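Putative major capsid protein (Cafeteriavirus-dependent mavirus, PDB 6G44) probably builds the icosahedral shell of the virophage, its double jelly-roll chains joining three at a time into the capsomers of the capsid. Local coordinates at residues S100-R105 and S143-V148; I112-K117 and N226-I231; D437-A442 and Q499-P504. All blocks are in the same frame, centred on the assembly; numbering follows the deposited sequence.

Contact 1 of 3, residues S100-R105 and S143-V148; sequences SFPVNR and SPCSDV
A buried loop-to-turn contact of the first jelly-roll sets the short helical turn entered at Phe-101 against the chain that leaves helix 136-142 at Ser-143. Phe-101 N donates to Cys-145 O at 2.9 Å, in the carbonyl plane. The same oxygen lies 4.0 Å above the Phe-101 ring, over its centre, because CG turns back beside the backbone N (chi1 -49°) and tucks the ring under the carbonyl. Around the ring, Ser-143 CB approaches CD1 obliquely at 3.5 Å, Ser-146 CA comes to CZ, and Val-148 CG2 meets the edge at CE2. Pro-102 CD packs on Cys-145 CB at 3.7 Å. Ser-100 has two conformers; in the one described OG donates to Asp-147 O at 2.6 Å, tilted slightly from the carbonyl plane, and bonds a glycerol, probably from the crystallisation liquor. Arg-176 is the other donor to that carbonyl. Ser-143 OG accepts Cys-145 N at 3.0 Å, an ST turn, and has a second partner in Glu-204 of strand 195-205, which ties the turn to the sheet. Helices 123-130 and 136-142 enclose the Phe-101 ring further. The arrangement is an ST turn just after a helix, followed by a carbonyl lying over the ring of its own donor residue.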
loop_
_atom_site.group_PDB
_atom_site.type_symbol
_atom_site.label_atom_id
_atom_site.label_comp_id
_atom_site.label_asym_id
_atom_site.label_seq_id
_atom_site.Cartn_x
_atom_site.Cartn_y
_atom_site.Cartn_z
ATOM N N SER C 100 -6.643 2.185 19.891
ATOM C CA SER C 100 -6.792 2.966 18.659
ATOM C C SER C 100 -7.345 4.367 18.955
ATOM O O SER C 100 -8.357 4.486 19.625
ATOM C CB SER C 100 -7.731 2.218 17.701
ATOM O OG SER C 100 -7.255 0.890 17.470
ATOM N N PHE C 101 -6.712 5.400 18.432
ATOM C CA PHE C 101 -7.198 6.794 18.567
ATOM C C PHE C 101 -7.424 7.160 20.040
ATOM O O PHE C 101 -8.535 7.523 20.436
ATOM C CB PHE C 101 -8.443 7.060 17.705
ATOM C CG PHE C 101 -8.265 6.579 16.293
ATOM C CD1 PHE C 101 -7.578 7.362 15.410
ATOM C CD2 PHE C 101 -8.681 5.316 15.903
ATOM C CE1 PHE C 101 -7.308 6.930 14.137
ATOM C CE2 PHE C 101 -8.396 4.857 14.617
ATOM C CZ PHE C 101 -7.705 5.666 13.739
ATOM N N PRO C 102 -6.360 7.035 20.831
ATOM C CA PRO C 102 -6.560 7.149 22.302
ATOM C C PRO C 102 -6.989 8.523 22.779
ATOM O O PRO C 102 -7.637 8.620 23.833
ATOM C CB PRO C 102 -5.197 6.769 22.869
ATOM C CG PRO C 102 -4.237 7.137 21.779
ATOM C CD PRO C 102 -4.946 6.791 20.495
ATOM N N VAL C 103 -6.654 9.572 22.046
ATOM C CA VAL C 103 -7.111 10.917 22.418
ATOM C C VAL C 103 -8.589 11.039 22.167
ATOM O O VAL C 103 -9.342 11.410 23.072
ATOM C CB VAL C 103 -6.305 12.031 21.744
ATOM C CG1 VAL C 103 -6.930 13.414 21.958
ATOM C CG2 VAL C 103 -4.865 11.980 22.220
ATOM N N ASN C 104 -9.060 10.742 20.960
ATOM C CA ASN C 104 -10.497 10.894 20.690
ATOM C C ASN C 104 -11.361 9.878 21.462
ATOM O O ASN C 104 -12.500 10.203 21.840
ATOM C CB ASN C 104 -10.771 10.901 19.180
ATOM C CG ASN C 104 -10.312 12.181 18.545
ATOM O OD1 ASN C 104 -10.990 13.199 18.642
ATOM N ND2 ASN C 104 -9.146 12.140 17.860
ATOM N N ARG C 105 -10.819 8.695 21.747
ATOM C CA ARG C 105 -11.510 7.721 22.610
ATOM C C ARG C 105 -11.788 8.259 24.005
ATOM O O ARG C 105 -12.721 7.798 24.666
ATOM C CB ARG C 105 -10.695 6.443 22.781
ATOM C CG ARG C 105 -10.844 5.430 21.669
ATOM C CD ARG C 105 -10.122 4.117 22.003
ATOM N NE ARG C 105 -10.483 3.533 23.292
ATOM C CZ ARG C 105 -11.466 2.644 23.506
ATOM N NH1 ARG C 105 -11.677 2.163 24.746
ATOM N NH2 ARG C 105 -12.245 2.231 22.506
ATOM N N SER C 143 -3.917 10.037 13.893
ATOM C CA SER C 143 -3.339 9.553 15.155
ATOM C C SER C 143 -2.143 8.664 14.874
ATOM O O SER C 143 -2.170 7.902 13.876
ATOM C CB SER C 143 -4.369 8.711 15.908
ATOM O OG SER C 143 -3.870 8.173 17.113
ATOM N N PRO C 144 -1.147 8.647 15.772
ATOM C CA PRO C 144 -0.060 7.659 15.697
ATOM C C PRO C 144 -0.563 6.241 15.958
ATOM O O PRO C 144 0.134 5.269 15.643
ATOM C CB PRO C 144 0.938 8.106 16.785
ATOM C CG PRO C 144 0.051 8.845 17.761
ATOM C CD PRO C 144 -0.982 9.556 16.926
ATOM N N CYS C 145 -1.736 6.099 16.561
ATOM C CA CYS C 145 -2.277 4.782 16.888
ATOM C C CYS C 145 -3.501 4.560 16.021
ATOM O O CYS C 145 -4.641 4.613 16.508
ATOM C CB CYS C 145 -2.650 4.758 18.367
ATOM S SG CYS C 145 -1.190 4.842 19.428
ATOM N N SER C 146 -3.272 4.288 14.733
ATOM C CA SER C 146 -4.341 4.199 13.745
ATOM C C SER C 146 -4.758 2.786 13.375
ATOM O O SER C 146 -5.798 2.625 12.759
ATOM C CB SER C 146 -3.995 4.951 12.460
ATOM O OG SER C 146 -2.818 4.451 11.874
ATOM N N ASP C 147 -3.987 1.780 13.750
ATOM C CA ASP C 147 -4.355 0.397 13.465
ATOM C C ASP C 147 -5.590 0.028 14.272
ATOM O O ASP C 147 -5.635 0.334 15.485
ATOM C CB ASP C 147 -3.178 -0.517 13.804
ATOM C CG ASP C 147 -3.495 -1.975 13.631
ATOM O OD1 ASP C 147 -3.981 -2.585 14.617
ATOM O OD2 ASP C 147 -3.245 -2.520 12.534
ATOM N N VAL C 148 -6.567 -0.618 13.624
ATOM C CA VAL C 148 -7.823 -1.023 14.225
ATOM C C VAL C 148 -7.806 -2.529 14.447
ATOM O O VAL C 148 -7.464 -3.299 13.530
ATOM C CB VAL C 148 -9.002 -0.574 13.333
ATOM C CG1 VAL C 148 -10.314 -1.145 13.809
ATOM C CG2 VAL C 148 -9.078 0.946 13.245
#

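Contact 2 of 3, residues I112-K117 and N226-I231; sequences INMNGK and NTFKVI
Ile-112, Met-114, Phe-228 and Val-230 form the apolar face of two antiparallel strands whose axes run 4.7 Å apart. Phe-228 is the bump: with CG anti to the backbone N (chi1 -177°), its ring leans across toward the partner strand, and its CE1 corner fits between Ile-112 CG2 and Met-114 CE. Ile-112 CG2 meets the ring edge 4.3 Å from Phe-228 CE1, and Met-114 CE, at the end of an extended chain, reaches the same CE1 obliquely at 4.2 Å. Beside them Ile-112 CG1 and Val-230 CG2 lie flank to flank. Met-268 covers Phe-228 and Val-230 from strand 258-273. Asn-113 CB sits against Lys-229 CB on the opposite face, and Thr-227, just before the strand, crosses Asn-113 obliquely with CG2 3.4 Å from OD1. That oxygen also accepts Gly-116 N on a lone pair, bracing the type I' turn from Met-114 to Lys-117. The backbones are laced by Asn-113 N to Lys-229 O (2.8 Å) and its return bond. Past the strand end Asn-115 N donates to Thr-227 O, and the Asn-115 side chain folds back so that Thr-227 N-H points straight at OD1 (2.9 Å, 170°). The pattern is that of a type I' beta hairpin whose first strand is paired into an antiparallel jelly-roll sheet.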
loop_
_atom_site.group_PDB
_atom_site.type_symbol
_atom_site.label_atom_id
_atom_site.label_comp_id
_atom_site.label_asym_id
_atom_site.label_seq_id
_atom_site.Cartn_x
_atom_site.Cartn_y
_atom_site.Cartn_z
ATOM N N ILE C 112 -17.015 23.286 20.758
ATOM C CA ILE C 112 -16.151 24.299 20.172
ATOM C C ILE C 112 -16.966 25.574 19.960
ATOM O O ILE C 112 -18.083 25.516 19.466
ATOM C CB ILE C 112 -15.491 23.797 18.865
ATOM C CG1 ILE C 112 -14.588 22.598 19.190
ATOM C CG2 ILE C 112 -14.696 24.936 18.202
ATOM C CD1 ILE C 112 -13.884 21.971 17.987
ATOM N N ASN C 113 -16.403 26.698 20.402
ATOM C CA ASN C 113 -16.984 28.025 20.209
ATOM C C ASN C 113 -16.101 28.802 19.248
ATOM O O ASN C 113 -14.911 29.025 19.523
ATOM C CB ASN C 113 -17.085 28.721 21.567
ATOM C CG ASN C 113 -17.744 30.089 21.496
ATOM O OD1 ASN C 113 -17.575 30.832 20.542
ATOM N ND2 ASN C 113 -18.464 30.441 22.558
ATOM N N MET C 114 -16.661 29.169 18.114
ATOM C CA MET C 114 -16.037 30.115 17.190
ATOM C C MET C 114 -16.916 31.366 17.103
ATOM O O MET C 114 -18.037 31.311 16.605
ATOM C CB MET C 114 -15.833 29.470 15.820
ATOM C CG MET C 114 -14.827 28.333 15.868
ATOM S SD MET C 114 -14.518 27.734 14.179
ATOM C CE MET C 114 -13.223 26.520 14.513
ATOM N N ASN C 115 -16.357 32.489 17.543
ATOM C CA ASN C 115 -17.066 33.800 17.478
ATOM C C ASN C 115 -18.502 33.774 18.011
ATOM O O ASN C 115 -19.420 34.392 17.442
ATOM C CB ASN C 115 -16.960 34.386 16.068
ATOM C CG ASN C 115 -15.527 34.729 15.696
ATOM O OD1 ASN C 115 -14.650 34.785 16.569
ATOM N ND2 ASN C 115 -15.259 34.856 14.395
ATOM N N GLY C 116 -18.691 33.036 19.093
ATOM C CA GLY C 116 -19.991 32.910 19.722
ATOM C C GLY C 116 -20.881 31.765 19.267
ATOM O O GLY C 116 -21.896 31.513 19.907
ATOM N N LYS C 117 -20.560 31.112 18.143
ATOM C CA LYS C 117 -21.323 29.961 17.663
ATOM C C LYS C 117 -20.747 28.709 18.271
ATOM O O LYS C 117 -19.538 28.488 18.165
ATOM C CB LYS C 117 -21.250 29.867 16.143
ATOM C CG LYS C 117 -21.753 28.548 15.548
ATOM C CD LYS C 117 -23.238 28.365 15.785
ATOM C CE LYS C 117 -23.718 27.130 15.040
ATOM N NZ LYS C 117 -25.134 26.780 15.337
ATOM N N ASN C 226 -11.877 35.376 16.810
ATOM C CA ASN C 226 -11.801 36.354 17.868
ATOM C C ASN C 226 -12.364 35.839 19.197
ATOM O O ASN C 226 -11.912 36.239 20.256
ATOM C CB ASN C 226 -12.541 37.602 17.339
ATOM C CG ASN C 226 -12.306 38.821 18.158
ATOM O OD1 ASN C 226 -11.183 39.141 18.546
ATOM N ND2 ASN C 226 -13.376 39.495 18.445
ATOM N N THR C 227 -13.331 34.915 19.146
ATOM C CA THR C 227 -13.625 34.013 20.248
ATOM C C THR C 227 -13.278 32.608 19.766
ATOM O O THR C 227 -13.729 32.209 18.691
ATOM C CB THR C 227 -15.105 34.061 20.649
ATOM O OG1 THR C 227 -15.447 35.411 21.001
ATOM C CG2 THR C 227 -15.398 33.167 21.825
ATOM N N PHE C 228 -12.481 31.897 20.554
ATOM C CA PHE C 228 -12.117 30.510 20.196
ATOM C C PHE C 228 -11.977 29.716 21.479
ATOM O O PHE C 228 -11.040 29.898 22.233
ATOM C CB PHE C 228 -10.838 30.501 19.365
ATOM C CG PHE C 228 -10.408 29.122 18.868
ATOM C CD1 PHE C 228 -11.354 28.166 18.447
ATOM C CD2 PHE C 228 -9.066 28.814 18.782
ATOM C CE1 PHE C 228 -10.936 26.916 17.989
ATOM C CE2 PHE C 228 -8.651 27.558 18.315
ATOM C CZ PHE C 228 -9.595 26.630 17.915
ATOM N N LYS C 229 -12.964 28.875 21.748
ATOM C CA LYS C 229 -12.914 28.019 22.932
ATOM C C LYS C 229 -13.090 26.574 22.508
ATOM O O LYS C 229 -13.894 26.292 21.626
ATOM C CB LYS C 229 -13.993 28.369 23.971
ATOM C CG LYS C 229 -14.021 29.837 24.337
ATOM C CD LYS C 229 -15.131 30.131 25.354
ATOM C CE LYS C 229 -15.451 31.604 25.383
ATOM N NZ LYS C 229 -16.442 31.891 26.449
ATOM N N VAL C 230 -12.346 25.695 23.162
ATOM C CA VAL C 230 -12.463 24.247 22.926
ATOM C C VAL C 230 -12.637 23.658 24.317
ATOM O O VAL C 230 -11.711 23.697 25.129
ATOM C CB VAL C 230 -11.249 23.674 22.191
ATOM C CG1 VAL C 230 -11.315 22.152 22.099
ATOM C CG2 VAL C 230 -11.152 24.294 20.792
ATOM N N ILE C 231 -13.823 23.106 24.552
ATOM C CA ILE C 231 -14.207 22.595 25.876
ATOM C C ILE C 231 -14.380 21.083 25.778
ATOM O O ILE C 231 -15.233 20.609 25.004
ATOM C CB ILE C 231 -15.498 23.260 26.359
ATOM C CG1 ILE C 231 -15.348 24.786 26.386
ATOM C CG2 ILE C 231 -15.884 22.766 27.760
ATOM C CD1 ILE C 231 -16.664 25.520 26.208
#

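Contact 3 of 3, residues D437-A442 and Q499-P504; sequences DYNVMA and QLLRSP
This is a largely apolar side-chain contact between a loop and a helix end, at a place where both neighbouring subunits come close. The loop 437-442 lies between strands 425-428 and 448-457, and the other partner is the last turn of helix 497-501. Leu-501 projects from the helix toward the loop and is met on several sides. Its CD1 touches Tyr-438 CD1 at 3.9 Å, the two side chains crossing at about a right angle, and also lies 3.5 Å from Asn-439 OD1. Its other branch, CD2, rests 4.0 Å from Met-441 SD. Met-441 bends at its sulfur (chi3 72°), bringing CE beside Leu-500; SD and CE each lie 4.0 Å from Leu-500 CB as the two side chains slide past one another in opposite directions. Leu-500 CD1 reaches on to Ala-442 O at 3.5 Å.

Asp-437 OD1 accepts Asn-439 N at 3.0 Å, from above the carboxylate plane, in an Asx turn within the type I turn 437-440. After the helix, Ser-503 OG bonds both Gln-499 O and Thr-13 of the second subunit. Leu-15 of that subunit packs on Met-441, and Glu-278 of the third lies against Met-441 and Leu-501. Ala-442 O is also bonded by Ser-33 of the third subunit, so the carbonyl beside Leu-500 has a polar partner as well. Across the two segments the chemistry is mostly van der Waals contact of leucine side chains with a ring, a thioether and two oxygens, which implies that fit, rather than directional bonding, matches this loop to the helix end.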
loop_
_atom_site.group_PDB
_atom_site.type_symbol
_atom_site.label_atom_id
_atom_site.label_comp_id
_atom_site.label_asym_id
_atom_site.label_seq_id
_atom_site.Cartn_x
_atom_site.Cartn_y
_atom_site.Cartn_z
ATOM N N ASP C 437 -40.143 4.339 -3.463
ATOM C CA ASP C 437 -40.365 5.781 -3.298
ATOM C C ASP C 437 -39.101 6.537 -3.722
ATOM O O ASP C 437 -38.165 6.683 -2.935
ATOM C CB ASP C 437 -40.769 6.109 -1.865
ATOM C CG ASP C 437 -41.151 7.565 -1.684
ATOM O OD1 ASP C 437 -40.968 8.340 -2.642
ATOM O OD2 ASP C 437 -41.638 7.890 -0.591
ATOM N N TYR C 438 -39.087 6.979 -4.981
ATOM C CA TYR C 438 -37.975 7.728 -5.578
ATOM C C TYR C 438 -37.704 9.063 -4.877
ATOM O O TYR C 438 -36.636 9.646 -5.090
ATOM C CB TYR C 438 -38.190 7.939 -7.083
ATOM C CG TYR C 438 -39.558 8.481 -7.426
ATOM C CD1 TYR C 438 -39.843 9.836 -7.280
ATOM C CD2 TYR C 438 -40.583 7.629 -7.885
ATOM C CE1 TYR C 438 -41.099 10.342 -7.579
ATOM C CE2 TYR C 438 -41.843 8.123 -8.181
ATOM C CZ TYR C 438 -42.102 9.483 -8.033
ATOM O OH TYR C 438 -43.345 10.024 -8.311
ATOM N N ASN C 439 -38.630 9.541 -4.040
ATOM C CA ASN C 439 -38.408 10.787 -3.296
ATOM C C ASN C 439 -37.460 10.643 -2.113
ATOM O O ASN C 439 -37.021 11.661 -1.571
ATOM C CB ASN C 439 -39.727 11.381 -2.794
ATOM C CG ASN C 439 -40.646 11.800 -3.919
ATOM O OD1 ASN C 439 -40.219 12.385 -4.913
ATOM N ND2 ASN C 439 -41.927 11.459 -3.779
ATOM N N VAL C 440 -37.192 9.417 -1.670
ATOM C CA VAL C 440 -36.295 9.200 -0.539
ATOM C C VAL C 440 -34.862 9.175 -1.069
ATOM O O VAL C 440 -34.345 8.135 -1.500
ATOM C CB VAL C 440 -36.641 7.922 0.250
ATOM C CG1 VAL C 440 -35.704 7.761 1.426
ATOM C CG2 VAL C 440 -38.070 7.972 0.749
ATOM N N MET C 441 -34.261 10.358 -1.073
ATOM C CA MET C 441 -32.927 10.622 -1.604
ATOM C C MET C 441 -32.121 11.361 -0.537
ATOM O O MET C 441 -32.675 12.164 0.207
ATOM C CB MET C 441 -33.028 11.525 -2.827
ATOM C CG MET C 441 -33.793 10.915 -3.989
ATOM S SD MET C 441 -33.951 11.997 -5.405
ATOM C CE MET C 441 -32.283 11.986 -6.034
ATOM N N ALA C 442 -30.809 11.127 -0.490
ATOM C CA ALA C 442 -29.934 11.828 0.428
ATOM C C ALA C 442 -30.134 13.331 0.286
ATOM O O ALA C 442 -30.147 13.861 -0.835
ATOM C CB ALA C 442 -28.486 11.468 0.149
ATOM N N GLN C 499 -36.419 19.140 -6.479
ATOM C CA GLN C 499 -35.169 19.761 -6.900
ATOM C C GLN C 499 -34.084 18.722 -7.136
ATOM O O GLN C 499 -33.333 18.831 -8.091
ATOM C CB GLN C 499 -34.644 20.799 -5.924
ATOM C CG GLN C 499 -33.486 21.541 -6.570
ATOM C CD GLN C 499 -32.734 22.468 -5.671
ATOM O OE1 GLN C 499 -31.516 22.596 -5.810
ATOM N NE2 GLN C 499 -33.437 23.136 -4.772
ATOM N N LEU C 500 -34.020 17.715 -6.275
ATOM C CA LEU C 500 -32.996 16.683 -6.430
ATOM C C LEU C 500 -33.262 15.821 -7.660
ATOM O O LEU C 500 -32.344 15.605 -8.448
ATOM C CB LEU C 500 -32.907 15.843 -5.167
ATOM C CG LEU C 500 -32.517 16.627 -3.916
ATOM C CD1 LEU C 500 -32.501 15.696 -2.714
ATOM C CD2 LEU C 500 -31.191 17.349 -4.075
ATOM N N LEU C 501 -34.521 15.437 -7.871
ATOM C CA LEU C 501 -34.909 14.619 -9.029
ATOM C C LEU C 501 -34.519 15.266 -10.361
ATOM O O LEU C 501 -34.183 14.554 -11.301
ATOM C CB LEU C 501 -36.416 14.310 -9.019
ATOM C CG LEU C 501 -36.883 13.292 -7.976
ATOM C CD1 LEU C 501 -38.381 13.402 -7.746
ATOM C CD2 LEU C 501 -36.516 11.875 -8.407
ATOM N N ARG C 502 -34.564 16.601 -10.441
ATOM C CA ARG C 502 -34.235 17.317 -11.673
ATOM C C ARG C 502 -32.775 17.780 -11.764
ATOM O O ARG C 502 -32.408 18.467 -12.721
ATOM C CB ARG C 502 -35.204 18.503 -11.891
ATOM C CG ARG C 502 -34.865 19.836 -11.213
ATOM C CD ARG C 502 -35.822 20.967 -11.622
ATOM N NE ARG C 502 -37.039 20.956 -10.810
ATOM C CZ ARG C 502 -37.253 21.660 -9.694
ATOM N NH1 ARG C 502 -38.411 21.513 -9.054
ATOM N NH2 ARG C 502 -36.350 22.507 -9.204
ATOM N N SER C 503 -31.938 17.410 -10.790
ATOM C CA SER C 503 -30.553 17.899 -10.751
ATOM C C SER C 503 -29.718 17.116 -11.769
ATOM O O SER C 503 -29.975 15.930 -11.981
ATOM C CB SER C 503 -29.960 17.752 -9.352
ATOM O OG SER C 503 -30.615 18.633 -8.443
ATOM N N PRO C 504 -28.737 17.778 -12.392
ATOM C CA PRO C 504 -27.891 17.070 -13.357
ATOM C C PRO C 504 -27.032 16.002 -12.702
ATOM O O PRO C 504 -26.590 16.174 -11.565
ATOM C CB PRO C 504 -26.998 18.165 -13.924
ATOM C CG PRO C 504 -27.042 19.276 -12.946
ATOM C CD PRO C 504 -28.376 19.198 -12.266
#

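Contacts 1 and 2 both belong to the first jelly-roll and follow one another closely, since helix 102-105 leads into strand 110-114; their segments alternate along the chain, yet their centres stand 25 Å apart without touching. Contact 1 is the most interior, joining loops through backbone carbonyls and one ring. Contact 2 lies farther out and is divided by its sheet into an apolar, buried face and a more polar one with the turn at its end. Contact 3, about 38 Å from contact 1 between centres, lacks the hydrogen bonds of the other two and is held across its segments mainly by side-chain packing; only there do other subunits take part.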